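Local coordinates for protein tannase (Fusobacterium nucleatum subsp. nucleatum ATCC 25586, PDB 6YQ4) that probably hydrolyses galloyl ester bonds of gallotannins, as an alpha/beta-hydrolase family tannase, and binds a magnesium ion, at residues L121-D124 and K125-I129; A361-G364 and E365-L368. All coordinates share one frame; numbering follows the deposited sequence.

Contact 1: residues L121-D124 and K125-I129; sequences LTDD and KGNYI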
# COMPACT_ATOMS: atom_id res chain seq x y z
N LEU A 121 13.19 -1.35 -13.49
CA LEU A 121 14.62 -1.59 -13.29
C LEU A 121 15.17 -2.65 -14.25
O LEU A 121 14.58 -3.72 -14.44
CB LEU A 121 14.84 -2.04 -11.86
CG LEU A 121 16.12 -1.76 -11.10
CD1 LEU A 121 16.70 -0.37 -11.43
CD2 LEU A 121 15.75 -1.89 -9.62
N THR A 122 16.32 -2.37 -14.84
CA THR A 122 17.01 -3.34 -15.69
C THR A 122 18.38 -3.69 -15.13
O THR A 122 18.96 -2.95 -14.32
CB THR A 122 17.20 -2.84 -17.16
OG1 THR A 122 17.96 -1.63 -17.18
CG2 THR A 122 15.88 -2.64 -17.87
N ASP A 123 18.88 -4.84 -15.58
CA ASP A 123 20.27 -5.24 -15.42
C ASP A 123 21.13 -4.58 -16.50
O ASP A 123 20.66 -3.77 -17.31
CB ASP A 123 20.38 -6.77 -15.45
CG ASP A 123 20.12 -7.36 -16.85
OD1 ASP A 123 19.57 -6.66 -17.71
OD2 ASP A 123 20.47 -8.52 -17.12
N ASP A 124 22.42 -4.95 -16.54
CA ASP A 124 23.35 -4.42 -17.54
C ASP A 124 22.94 -4.79 -18.96
O ASP A 124 23.16 -4.02 -19.91
CB ASP A 124 24.76 -4.96 -17.27
CG ASP A 124 25.52 -4.16 -16.23
OD1 ASP A 124 26.66 -4.56 -15.90
OD2 ASP A 124 24.98 -3.14 -15.74
N LYS A 125 22.38 -5.99 -19.13
CA LYS A 125 22.04 -6.55 -20.43
C LYS A 125 20.66 -6.11 -20.91
O LYS A 125 20.26 -6.48 -22.01
CB LYS A 125 22.13 -8.08 -20.37
CG LYS A 125 23.55 -8.63 -20.57
CD LYS A 125 23.87 -8.86 -22.03
CE LYS A 125 25.35 -8.58 -22.33
NZ LYS A 125 25.69 -8.66 -23.78
N GLY A 126 19.94 -5.33 -20.10
CA GLY A 126 18.62 -4.84 -20.46
C GLY A 126 17.47 -5.70 -20.02
O GLY A 126 16.31 -5.31 -20.23
N ASN A 127 17.73 -6.85 -19.41
CA ASN A 127 16.67 -7.67 -18.83
C ASN A 127 16.07 -7.00 -17.60
O ASN A 127 16.78 -6.41 -16.77
CB ASN A 127 17.21 -9.04 -18.43
CG ASN A 127 17.75 -9.80 -19.60
OD1 ASN A 127 17.01 -10.13 -20.53
ND2 ASN A 127 19.04 -10.08 -19.57
N TYR A 128 14.75 -7.13 -17.47
CA TYR A 128 14.02 -6.56 -16.34
C TYR A 128 14.26 -7.37 -15.07
O TYR A 128 14.11 -8.60 -15.06
CB TYR A 128 12.54 -6.51 -16.67
CG TYR A 128 12.22 -5.60 -17.83
CD1 TYR A 128 12.52 -4.24 -17.78
CD2 TYR A 128 11.66 -6.11 -19.01
CE1 TYR A 128 12.25 -3.39 -18.86
CE2 TYR A 128 11.37 -5.28 -20.09
CZ TYR A 128 11.67 -3.92 -20.01
OH TYR A 128 11.38 -3.07 -21.04
N ILE A 129 14.61 -6.67 -13.99
CA ILE A 129 14.98 -7.27 -12.71
C ILE A 129 14.10 -6.79 -11.57
O ILE A 129 14.36 -7.13 -10.41
CB ILE A 129 16.46 -7.00 -12.39
CG1 ILE A 129 16.69 -5.49 -12.31
CG2 ILE A 129 17.35 -7.63 -13.43
CD1 ILE A 129 18.03 -5.10 -11.77

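Contact 2: residues A361-G364 and E365-L368; sequences ASSG and ENNL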
# COMPACT_ATOMS: atom_id res chain seq x y z
N ALA A 361 -2.41 -2.85 -22.23
CA ALA A 361 -1.38 -3.31 -21.29
C ALA A 361 -0.44 -2.19 -20.86
O ALA A 361 0.74 -2.42 -20.62
CB ALA A 361 -0.57 -4.49 -21.86
N SER A 362 -0.95 -0.97 -20.73
CA SER A 362 -0.10 0.21 -20.55
C SER A 362 -0.15 0.79 -19.16
O SER A 362 0.57 1.76 -18.88
CB SER A 362 -0.52 1.29 -21.55
OG SER A 362 -1.82 1.75 -21.21
N SER A 363 -1.01 0.28 -18.28
CA SER A 363 -1.03 0.80 -16.93
C SER A 363 0.28 0.46 -16.23
O SER A 363 1.04 -0.42 -16.67
CB SER A 363 -2.23 0.25 -16.15
OG SER A 363 -1.85 -0.89 -15.39
N GLY A 364 0.54 1.16 -15.13
CA GLY A 364 1.69 0.83 -14.32
C GLY A 364 1.60 -0.57 -13.75
O GLY A 364 2.62 -1.24 -13.56
N GLU A 365 0.37 -1.02 -13.45
CA GLU A 365 0.17 -2.38 -12.91
C GLU A 365 0.41 -3.43 -13.99
O GLU A 365 0.98 -4.49 -13.72
CB GLU A 365 -1.23 -2.53 -12.32
CG GLU A 365 -1.45 -1.84 -10.97
CD GLU A 365 -1.51 -0.32 -11.07
OE1 GLU A 365 -0.95 0.35 -10.17
OE2 GLU A 365 -2.12 0.21 -12.03
N ASN A 366 -0.08 -3.18 -15.21
CA ASN A 366 0.39 -3.94 -16.39
C ASN A 366 1.91 -4.05 -16.41
O ASN A 366 2.47 -5.12 -16.64
CB ASN A 366 -0.06 -3.24 -17.66
CG ASN A 366 -1.52 -3.38 -17.94
OD1 ASN A 366 -2.18 -2.39 -18.27
ND2 ASN A 366 -2.04 -4.62 -17.88
N ASN A 367 2.59 -2.91 -16.19
CA ASN A 367 4.05 -2.88 -16.21
C ASN A 367 4.65 -3.68 -15.05
O ASN A 367 5.74 -4.24 -15.21
CB ASN A 367 4.52 -1.43 -16.18
CG ASN A 367 5.98 -1.30 -16.48
OD1 ASN A 367 6.79 -1.26 -15.57
ND2 ASN A 367 6.33 -1.28 -17.75
N LEU A 368 3.97 -3.73 -13.89
CA LEU A 368 4.47 -4.54 -12.76
C LEU A 368 4.51 -6.02 -13.10
O LEU A 368 5.41 -6.73 -12.64
CB LEU A 368 3.62 -4.31 -11.50
CG LEU A 368 3.65 -5.31 -10.31
CD1 LEU A 368 4.99 -5.28 -9.61
CD2 LEU A 368 2.48 -5.10 -9.27

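Contact 1: residues L121-D124 and K125-I129
A type I turn with a G1 bulge folds Leu121-Asp124 back onto Lys125-Ile129, with Asp123 and Asn127 closing the turn. The backbone N of Asp123 donates to Asn127 O (2.9 Å), while Gly126 N gives a longer bond to Asp123 O, reaching it from above the carbonyl plane. Gly126 is the bulge residue: its phi is +92°, where a side chain would press on the preceding carbonyl, so glycine suits the place. Asp123 carries CG between its backbone N and C (chi1 71°), and aspartate is short enough to turn its acceptor oxygens toward the turn's N-H groups and the Asn127 amide. OD1 lies 2.8 Å from Gly126 N, and OD2 accepts from Asn127 ND2 on its syn side (3.2 Å), the carboxylate and amide planes standing 53° apart. Thr122 and Tyr128 form a non-hydrogen-bonded antiparallel pair; their side chains lie side by side and point the same way, Thr122 CG2 meeting Tyr128 CD1 at 3.7 Å. Beyond them Ile129 N bonds nearly straight to Leu121 O (3.0 Å). Ile129 CD1 rests against Leu121 CG (3.9 Å), while its CG2 branch touches Asp123 CB. The pattern is that of a short 3:5 beta-hairpin.

Contact 2: residues A361-G364 and E365-L368
The flat carboxamide of Asn366 has the backbone of Ala361 over one face, Ala361 CA standing 3.4 Å from Asn366 CG. At its oxygen edge Ser363 N donates to Asn366 OD1 (2.9 Å), in the carbonyl plane and on a lone pair. Asn366 CG lies beside its own backbone N (chi1 -73°), which turns the amide back toward the residues before the helix. Asparagine suits the place by offering OD1 as acceptor and ND2 as donor, ND2 bonding to Asp357 OD1 and Lys377 O. Ser363 answers with its hydroxyl: Asn366 N donates to Ser363 OG (2.9 Å, 169° at the hydrogen). This reciprocal pair is a capping box, with Ser363 as the N-cap of helix 364-368 and Asn366 at N3. Serine suits the post because its short hydroxyl-bearing side chain can reach forward to a first-turn N-H that has no helical carbonyl partner; Ser363 OG also bonds to Phe356 O. The helix then begins its regular bonding, Asn367 N to Ser363 O at 3.0 Å and Leu368 N to Gly364 O at 2.9 Å. Glu365 bends at chi2 (72°), bringing OE2 to 3.5 Å from Ser363 OG, while OE1 hydrogen-bonds a glycerol probably from the crystallisation liquor.

Overall arrangement
Contact 1 and contact 2 lie on the same side of the chain's centre, their own centres about 17 Å apart and their nearest atoms about 6 Å apart, so they do not touch. Lys131, just past the hairpin of 121-129, joins them: it makes a cation-pi interaction with Tyr128 and a hydrogen bond to Asn367 O. Arg236 and Asp375 touch both Tyr128 and Asn367. The centre of contact 1, at the surface, is about 25 Å from the chain's centre; contact 2 is partly buried. The Glu365 side chain lies near, without touching, residues with the geometry of a Ser-His-Asp triad, probably catalytic as in other alpha/beta-hydrolases. The magnesium site of Asp150, Met153 and Gly155 lies away from both.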